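Local atomic coordinates of putative arylalkylamine N-Acetyltransferase 7 (Aedes aegypti, PDB entry 4FD7), a protein that probably transfers an acetyl group from acetyl-CoA to the amine nitrogen of arylalkylamine-type substrates, as a GNAT-family N-acetyltransferase. Residues 45-50 with 96-101; 32-37 with 89-94. All blocks are in the same frame, centred on the assembly; numbering follows the deposited sequence.

Both contacts are buried and meet on the same antiparallel sheet, their centres about 11 Å apart. Contact 2 lies within the sheet, pairing strand 28-35 with strand 88-92; contact 1 lays helix 41-55, which follows strand 28-35 in the chain, across the start of strand 98-108, the next strand over. The two are joined directly: V99 N and G100 O probably hydrogen-bond to the backbone of C90. Their chemistry follows their place. Contact 1 is mostly apolar packing round one histidine, with a single weak hydrogen bond, whereas contact 2 rests on four regular backbone bonds and carries a polar layer that ends in a salt bridge and a water near its partly exposed end.

Contact 1 (45-50 with 96-101); sequences IRHMCD and DEIVGV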
ATOM      1  N   ILE A  45       4.210  -4.835  11.239  1.00 16.93           N
ATOM      2  CA  ILE A  45       3.233  -3.949  11.844  1.00 16.64           C
ATOM      3  C   ILE A  45       3.984  -2.792  12.487  1.00 18.15           C
ATOM      4  O   ILE A  45       3.654  -1.619  12.257  1.00 18.24           O
ATOM      5  CB  ILE A  45       2.373  -4.701  12.879  1.00 17.96           C
ATOM      6  CG1 ILE A  45       1.428  -5.673  12.172  1.00 17.54           C
ATOM      7  CG2 ILE A  45       1.611  -3.720  13.786  1.00 16.37           C
ATOM      8  CD1 ILE A  45       0.541  -5.021  11.159  1.00 17.78           C
ATOM      9  N   ARG A  46       5.046  -3.109  13.228  1.00 18.98           N
ATOM     10  CA  ARG A  46       5.763  -2.056  13.921  1.00 18.91           C
ATOM     11  C   ARG A  46       6.409  -1.101  12.929  1.00 18.85           C
ATOM     12  O   ARG A  46       6.355   0.122  13.108  1.00 19.42           O
ATOM     13  CB  ARG A  46       6.749  -2.641  14.939  1.00 20.43           C
ATOM     14  CG  ARG A  46       6.034  -3.043  16.220  1.00 20.77           C
ATOM     15  CD  ARG A  46       6.752  -4.107  17.053  1.00 22.63           C
ATOM     16  NE  ARG A  46       5.871  -4.565  18.129  1.00 19.12           N
ATOM     17  CZ  ARG A  46       6.253  -5.311  19.167  1.00 22.25           C
ATOM     18  NH1 ARG A  46       7.509  -5.717  19.292  1.00 21.90           N
ATOM     19  NH2 ARG A  46       5.369  -5.649  20.095  1.00 22.18           N
ATOM     20  N   HIS A  47       6.937  -1.657  11.841  1.00 16.82           N
ATOM     21  CA  HIS A  47       7.545  -0.830  10.816  1.00 17.64           C
ATOM     22  C   HIS A  47       6.473   0.117  10.276  1.00 17.19           C
ATOM     23  O   HIS A  47       6.702   1.325  10.154  1.00 17.26           O
ATOM     24  CB  HIS A  47       8.098  -1.726   9.708  1.00 16.32           C
ATOM     25  CG  HIS A  47       8.838  -0.997   8.641  1.00 19.41           C
ATOM     26  ND1 HIS A  47       8.204  -0.294   7.640  1.00 18.49           N
ATOM     27  CD2 HIS A  47      10.165  -0.913   8.377  1.00 18.43           C
ATOM     28  CE1 HIS A  47       9.106   0.218   6.826  1.00 18.84           C
ATOM     29  NE2 HIS A  47      10.304  -0.151   7.252  1.00 19.28           N
ATOM     30  N   MET A  48       5.284  -0.425  10.021  1.00 17.33           N
ATOM     31  CA  MET A  48       4.206   0.401   9.486  1.00 18.06           C
ATOM     32  C   MET A  48       3.875   1.518  10.478  1.00 17.41           C
ATOM     33  O   MET A  48       3.672   2.661  10.081  1.00 17.39           O
ATOM     34  CB  MET A  48       2.966  -0.444   9.168  1.00 17.26           C
ATOM     35  CG  MET A  48       3.155  -1.453   8.016  1.00 16.10           C
ATOM     36  SD  MET A  48       3.373  -0.714   6.367  1.00 21.55           S
ATOM     37  CE  MET A  48       1.796   0.058   6.113  1.00 17.23           C
ATOM     38  N   CYS A  49       3.864   1.199  11.770  1.00 15.73           N
ATOM     39  CA  CYS A  49       3.520   2.206  12.757  1.00 15.27           C
ATOM     40  C   CYS A  49       4.620   3.230  12.907  1.00 18.55           C
ATOM     41  O   CYS A  49       4.356   4.391  13.224  1.00 21.51           O
ATOM     42  CB  CYS A  49       3.269   1.542  14.100  1.00 17.49           C
ATOM     43  SG  CYS A  49       1.802   0.537  14.055  1.00 19.09           S
ATOM     44  N   ASP A  50       5.862   2.817  12.671  1.00 19.96           N
ATOM     45  CA  ASP A  50       6.980   3.686  13.017  1.00 18.36           C
ATOM     46  C   ASP A  50       7.192   4.701  11.920  1.00 19.64           C
ATOM     47  O   ASP A  50       7.661   5.817  12.158  1.00 20.11           O
ATOM     48  CB  ASP A  50       8.266   2.873  13.174  1.00 18.80           C
ATOM     49  CG  ASP A  50       8.366   2.191  14.512  1.00 21.42           C
ATOM     50  OD1 ASP A  50       7.559   2.509  15.405  1.00 22.00           O
ATOM     51  OD2 ASP A  50       9.265   1.336  14.670  1.00 23.20           O
ATOM     52  N   ASP A  96      18.549  -8.962   8.112  1.00 24.62           N
ATOM     53  CA  ASP A  96      17.180  -9.412   8.317  1.00 25.98           C
ATOM     54  C   ASP A  96      16.252  -8.250   8.658  1.00 24.96           C
ATOM     55  O   ASP A  96      15.060  -8.433   8.927  1.00 23.41           O
ATOM     56  CB  ASP A  96      17.144 -10.487   9.403  1.00 28.76           C
ATOM     57  CG  ASP A  96      17.901 -11.732   9.002  1.00 29.64           C
ATOM     58  OD1 ASP A  96      17.417 -12.451   8.107  1.00 33.59           O
ATOM     59  OD2 ASP A  96      18.977 -11.996   9.575  1.00 31.96           O
ATOM     60  N   GLU A  97      16.805  -7.045   8.609  1.00 24.38           N
ATOM     61  CA  GLU A  97      16.057  -5.855   8.982  1.00 24.88           C
ATOM     62  C   GLU A  97      15.095  -5.431   7.876  1.00 20.05           C
ATOM     63  O   GLU A  97      15.461  -5.414   6.696  1.00 22.61           O
ATOM     64  CB  GLU A  97      17.033  -4.724   9.287  1.00 26.41           C
ATOM     65  CG  GLU A  97      16.464  -3.608  10.113  1.00 27.46           C
ATOM     66  CD  GLU A  97      17.538  -2.624  10.507  1.00 30.43           C
ATOM     67  OE1 GLU A  97      18.352  -2.958  11.392  1.00 33.53           O
ATOM     68  OE2 GLU A  97      17.581  -1.527   9.909  1.00 32.83           O
ATOM     69  N   ILE A  98      13.869  -5.084   8.253  1.00 20.41           N
ATOM     70  CA  ILE A  98      12.877  -4.666   7.258  1.00 18.59           C
ATOM     71  C   ILE A  98      13.248  -3.331   6.612  1.00 19.60           C
ATOM     72  O   ILE A  98      13.418  -2.319   7.301  1.00 18.94           O
ATOM     73  CB  ILE A  98      11.459  -4.575   7.853  1.00 18.01           C
ATOM     74  CG1 ILE A  98      10.958  -5.967   8.234  1.00 19.98           C
ATOM     75  CG2 ILE A  98      10.502  -3.892   6.856  1.00 16.08           C
ATOM     76  CD1 ILE A  98       9.649  -5.960   8.989  1.00 19.34           C
ATOM     77  N   VAL A  99      13.375  -3.323   5.287  1.00 15.56           N
ATOM     78  CA  VAL A  99      13.665  -2.078   4.576  1.00 17.40           C
ATOM     79  C   VAL A  99      12.365  -1.349   4.251  1.00 17.94           C
ATOM     80  O   VAL A  99      12.220  -0.154   4.522  1.00 17.80           O
ATOM     81  CB  VAL A  99      14.463  -2.309   3.282  1.00 16.22           C
ATOM     82  CG1 VAL A  99      14.653  -1.005   2.538  1.00 17.16           C
ATOM     83  CG2 VAL A  99      15.828  -2.937   3.595  1.00 20.13           C
ATOM     84  N   GLY A 100      11.428  -2.081   3.662  1.00 15.27           N
ATOM     85  CA  GLY A 100      10.108  -1.557   3.387  1.00 15.64           C
ATOM     86  C   GLY A 100       9.068  -2.656   3.470  1.00 15.78           C
ATOM     87  O   GLY A 100       9.401  -3.837   3.457  1.00 16.15           O
ATOM     88  N   VAL A 101       7.801  -2.270   3.573  1.00 15.46           N
ATOM     89  CA  VAL A 101       6.717  -3.242   3.597  1.00 14.86           C
ATOM     90  C   VAL A 101       5.478  -2.652   2.915  1.00 17.31           C
ATOM     91  O   VAL A 101       5.295  -1.441   2.889  1.00 19.11           O
ATOM     92  CB  VAL A 101       6.456  -3.809   5.040  1.00 17.90           C
ATOM     93  CG1 VAL A 101       6.399  -2.714   6.065  1.00 18.77           C
ATOM     94  CG2 VAL A 101       5.200  -4.662   5.112  1.00 18.04           C
TER
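The imidazole of H47 has the CG2 methyl of I98 over one face, a CH-pi contact 3.8 Å from the ring centroid. I98 CG2 comes nearest to H47 CD2, at 3.4 Å. The CG1 methyl of V101 approaches H47 ND1 obliquely, 3.4 Å away, from the same side of the ring plane as the I98 methyl, and G100 CA approaches CE1 obliquely as well, where the strand carries no side chain. With CG anti to the backbone N (chi1 -176°), the ring reaches from the helix to the strand backbone, and H47 NE2 gives a weak hydrogen bond to V99 O, 3.3 Å long and bent to 137° at the hydrogen. M48 adds a second point of contact: its chain, bent at both chi2 and chi3, sets SD 3.6 Å from V101 CG1, the methyl that also touches H47. The helix segment crosses the strand at 78°, with H47 and M48 carrying the contact. Around it, Y51 meets the H47 ring edge-to-face, S154 of strand 146-155 touches both H47 and M48, and W78 of helix 68-81 packs on M48, which thus meets the sheet and that helix at once.

Contact 2 (32-37 with 89-94); sequences RVQDLP and VCFREG
R32 and Q34 pair with F91 and V89 through four antiparallel backbone hydrogen bonds, among them R32 N to F91 O at 2.8 Å. Between them V33 and C90 form the non-hydrogen-bonded pair, their CA atoms 4.4 Å apart, and V33 CA and C90 CA each turn a C-H to a carbonyl of the other strand. Packing is tight at the V89 end. Its CG1, set between backbone N and carbonyl carbon (chi1 63°), lies against Q34 O and L36 CA, while CD1 of L36 comes in crosswise to V89 CB at 3.8 Å.

Beside V89, the Q34 amide stands almost perpendicular to the F91 ring, 88° between planes, with OE1 at the ring edge. Both ends of that amide are tied: OE1 accepts from R32 NE at 2.9 Å, in the guanidinium plane, and NE2 donates to D35 O at 3.0 Å. The first bond helps hold the guanidinium in place, one face over F91 CB.

The other end is looser and wetter. There R32 NH1 makes a salt bridge of 3.2 Å to E93 OE2 and a long hydrogen bond to a water. The carboxylate is shared, since E93 OE1 pairs with R17 of strand 14-21. On the far edge of strand 28-35, V33 bonds to the backbone of strand 14-21. Strands 28-35 and 88-92 are sheet neighbours although helices 41-55, 57-62 and 68-81 separate them in the chain, and strand 98-108 then follows 88-92 directly, consistent with the beta-alpha-alpha-beta-beta start of the GNAT fold.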
ATOM      1  N   ARG A  32      15.953  -7.587  -2.106  1.00 15.65           N
ATOM      2  CA  ARG A  32      14.901  -8.431  -2.648  1.00 15.02           C
ATOM      3  C   ARG A  32      13.547  -7.986  -2.105  1.00 14.88           C
ATOM      4  O   ARG A  32      13.470  -7.376  -1.028  1.00 12.02           O
ATOM      5  CB  ARG A  32      15.139  -9.898  -2.298  1.00 16.39           C
ATOM      6  CG  ARG A  32      15.132 -10.184  -0.798  1.00 17.62           C
ATOM      7  CD  ARG A  32      15.459 -11.633  -0.514  1.00 17.17           C
ATOM      8  NE  ARG A  32      15.354 -11.949   0.907  1.00 19.46           N
ATOM      9  CZ  ARG A  32      16.322 -11.741   1.792  1.00 20.56           C
ATOM     10  NH1 ARG A  32      17.478 -11.215   1.407  1.00 20.21           N
ATOM     11  NH2 ARG A  32      16.131 -12.055   3.064  1.00 21.12           N
ATOM     12  N   VAL A  33      12.501  -8.298  -2.865  1.00 12.98           N
ATOM     13  CA  VAL A  33      11.123  -8.143  -2.417  1.00 13.42           C
ATOM     14  C   VAL A  33      10.494  -9.540  -2.414  1.00 14.88           C
ATOM     15  O   VAL A  33      10.577 -10.271  -3.411  1.00 13.10           O
ATOM     16  CB  VAL A  33      10.303  -7.238  -3.348  1.00 14.37           C
ATOM     17  CG1 VAL A  33       8.937  -6.920  -2.697  1.00 12.04           C
ATOM     18  CG2 VAL A  33      11.067  -5.954  -3.679  1.00 12.68           C
ATOM     19  N   GLN A  34       9.889  -9.918  -1.293  1.00 13.76           N
ATOM     20  CA  GLN A  34       9.381 -11.278  -1.134  1.00 13.39           C
ATOM     21  C   GLN A  34       8.129 -11.324  -0.281  1.00 14.43           C
ATOM     22  O   GLN A  34       7.768 -10.329   0.353  1.00 10.95           O
ATOM     23  CB  GLN A  34      10.441 -12.168  -0.477  1.00 14.01           C
ATOM     24  CG  GLN A  34      10.844 -11.712   0.935  1.00 15.51           C
ATOM     25  CD  GLN A  34      11.556 -12.802   1.721  1.00 15.08           C
ATOM     26  OE1 GLN A  34      12.777 -12.942   1.652  1.00 17.44           O
ATOM     27  NE2 GLN A  34      10.797 -13.563   2.484  1.00 13.58           N
ATOM     28  N   ASP A  35       7.475 -12.486  -0.266  1.00 13.65           N
ATOM     29  CA  ASP A  35       6.364 -12.718   0.662  1.00 14.83           C
ATOM     30  C   ASP A  35       6.825 -12.417   2.076  1.00 14.06           C
ATOM     31  O   ASP A  35       7.949 -12.764   2.462  1.00 14.24           O
ATOM     32  CB  ASP A  35       5.904 -14.175   0.630  1.00 16.07           C
ATOM     33  CG  ASP A  35       5.167 -14.537  -0.632  1.00 16.13           C
ATOM     34  OD1 ASP A  35       4.358 -13.719  -1.130  1.00 13.37           O
ATOM     35  OD2 ASP A  35       5.391 -15.675  -1.116  1.00 15.60           O
ATOM     36  N   LEU A  36       5.965 -11.765   2.850  1.00 14.78           N
ATOM     37  CA  LEU A  36       6.274 -11.457   4.240  1.00 14.59           C
ATOM     38  C   LEU A  36       6.090 -12.711   5.087  1.00 14.14           C
ATOM     39  O   LEU A  36       4.974 -13.222   5.188  1.00 14.21           O
ATOM     40  CB  LEU A  36       5.332 -10.353   4.741  1.00 13.95           C
ATOM     41  CG  LEU A  36       5.459 -10.028   6.230  1.00 15.78           C
ATOM     42  CD1 LEU A  36       6.789  -9.336   6.512  1.00 16.98           C
ATOM     43  CD2 LEU A  36       4.286  -9.156   6.709  1.00 15.60           C
ATOM     44  N   PRO A  37       7.186 -13.229   5.683  1.00 13.26           N
ATOM     45  CA  PRO A  37       7.086 -14.442   6.503  1.00 17.79           C
ATOM     46  C   PRO A  37       6.206 -14.215   7.719  1.00 16.53           C
ATOM     47  O   PRO A  37       6.189 -13.113   8.275  1.00 17.88           O
ATOM     48  CB  PRO A  37       8.543 -14.699   6.938  1.00 17.03           C
ATOM     49  CG  PRO A  37       9.385 -14.000   5.906  1.00 16.96           C
ATOM     50  CD  PRO A  37       8.582 -12.768   5.553  1.00 16.39           C
ATOM     51  N   VAL A  89       7.510  -7.625   1.425  1.00 12.52           N
ATOM     52  CA  VAL A  89       8.535  -7.020   2.274  1.00 14.35           C
ATOM     53  C   VAL A  89       9.854  -6.932   1.513  1.00 15.56           C
ATOM     54  O   VAL A  89      10.153  -7.800   0.685  1.00 13.07           O
ATOM     55  CB  VAL A  89       8.727  -7.812   3.601  1.00 13.26           C
ATOM     56  CG1 VAL A  89       9.224  -9.255   3.355  1.00 13.73           C
ATOM     57  CG2 VAL A  89       9.700  -7.093   4.536  1.00 15.37           C
ATOM     58  N   CYS A  90      10.624  -5.880   1.778  1.00 14.71           N
ATOM     59  CA  CYS A  90      11.925  -5.700   1.135  1.00 14.94           C
ATOM     60  C   CYS A  90      13.046  -5.897   2.149  1.00 16.17           C
ATOM     61  O   CYS A  90      13.009  -5.349   3.264  1.00 15.39           O
ATOM     62  CB  CYS A  90      12.034  -4.293   0.508  1.00 14.48           C
ATOM     63  SG  CYS A  90      13.610  -3.900  -0.328  1.00 16.97           S
ATOM     64  N   PHE A  91      14.038  -6.694   1.761  1.00 15.44           N
ATOM     65  CA  PHE A  91      15.242  -6.864   2.586  1.00 18.87           C
ATOM     66  C   PHE A  91      16.467  -6.528   1.765  1.00 18.07           C
ATOM     67  O   PHE A  91      16.482  -6.731   0.558  1.00 16.47           O
ATOM     68  CB  PHE A  91      15.396  -8.313   3.076  1.00 15.83           C
ATOM     69  CG  PHE A  91      14.306  -8.777   4.003  1.00 18.58           C
ATOM     70  CD1 PHE A  91      14.129  -8.193   5.253  1.00 16.85           C
ATOM     71  CD2 PHE A  91      13.470  -9.828   3.633  1.00 16.70           C
ATOM     72  CE1 PHE A  91      13.120  -8.651   6.123  1.00 18.87           C
ATOM     73  CE2 PHE A  91      12.459 -10.284   4.487  1.00 18.14           C
ATOM     74  CZ  PHE A  91      12.285  -9.698   5.732  1.00 18.34           C
ATOM     75  N   ARG A  92      17.491  -6.013   2.433  1.00 18.05           N
ATOM     76  CA  ARG A  92      18.815  -5.880   1.846  1.00 18.62           C
ATOM     77  C   ARG A  92      19.570  -7.192   2.084  1.00 22.11           C
ATOM     78  O   ARG A  92      19.546  -7.724   3.191  1.00 22.93           O
ATOM     79  CB  ARG A  92      19.551  -4.723   2.530  1.00 20.62           C
ATOM     80  CG  ARG A  92      20.906  -4.364   1.924  1.00 22.65           C
ATOM     81  CD  ARG A  92      21.425  -3.128   2.629  1.00 23.69           C
ATOM     82  NE  ARG A  92      21.317  -3.286   4.074  1.00 25.95           N
ATOM     83  CZ  ARG A  92      22.351  -3.267   4.907  1.00 28.02           C
ATOM     84  NH1 ARG A  92      23.576  -3.067   4.437  1.00 29.60           N
ATOM     85  NH2 ARG A  92      22.159  -3.434   6.210  1.00 26.40           N
ATOM     86  N   GLU A  93      20.207  -7.728   1.043  1.00 23.08           N
ATOM     87  CA  GLU A  93      21.000  -8.951   1.171  1.00 24.65           C
ATOM     88  C   GLU A  93      22.060  -8.756   2.235  1.00 24.76           C
ATOM     89  O   GLU A  93      22.856  -7.825   2.152  1.00 27.00           O
ATOM     90  CB  GLU A  93      21.687  -9.313  -0.147  1.00 23.86           C
ATOM     91  CG  GLU A  93      20.763  -9.482  -1.326  1.00 23.32           C
ATOM     92  CD  GLU A  93      19.792 -10.621  -1.171  1.00 24.40           C
ATOM     93  OE1 GLU A  93      18.721 -10.547  -1.811  1.00 19.80           O
ATOM     94  OE2 GLU A  93      20.103 -11.587  -0.425  1.00 25.73           O
ATOM     95  N   GLY A  94      22.053  -9.630   3.234  1.00 25.79           N
ATOM     96  CA  GLY A  94      23.010  -9.564   4.319  1.00 26.49           C
ATOM     97  C   GLY A  94      22.367  -9.161   5.633  1.00 27.61           C
ATOM     98  O   GLY A  94      23.017  -9.205   6.681  1.00 30.80           O
TER
HETATM   99  O   HOH W   1      20.424 -11.505   2.810  1.00 40.21           O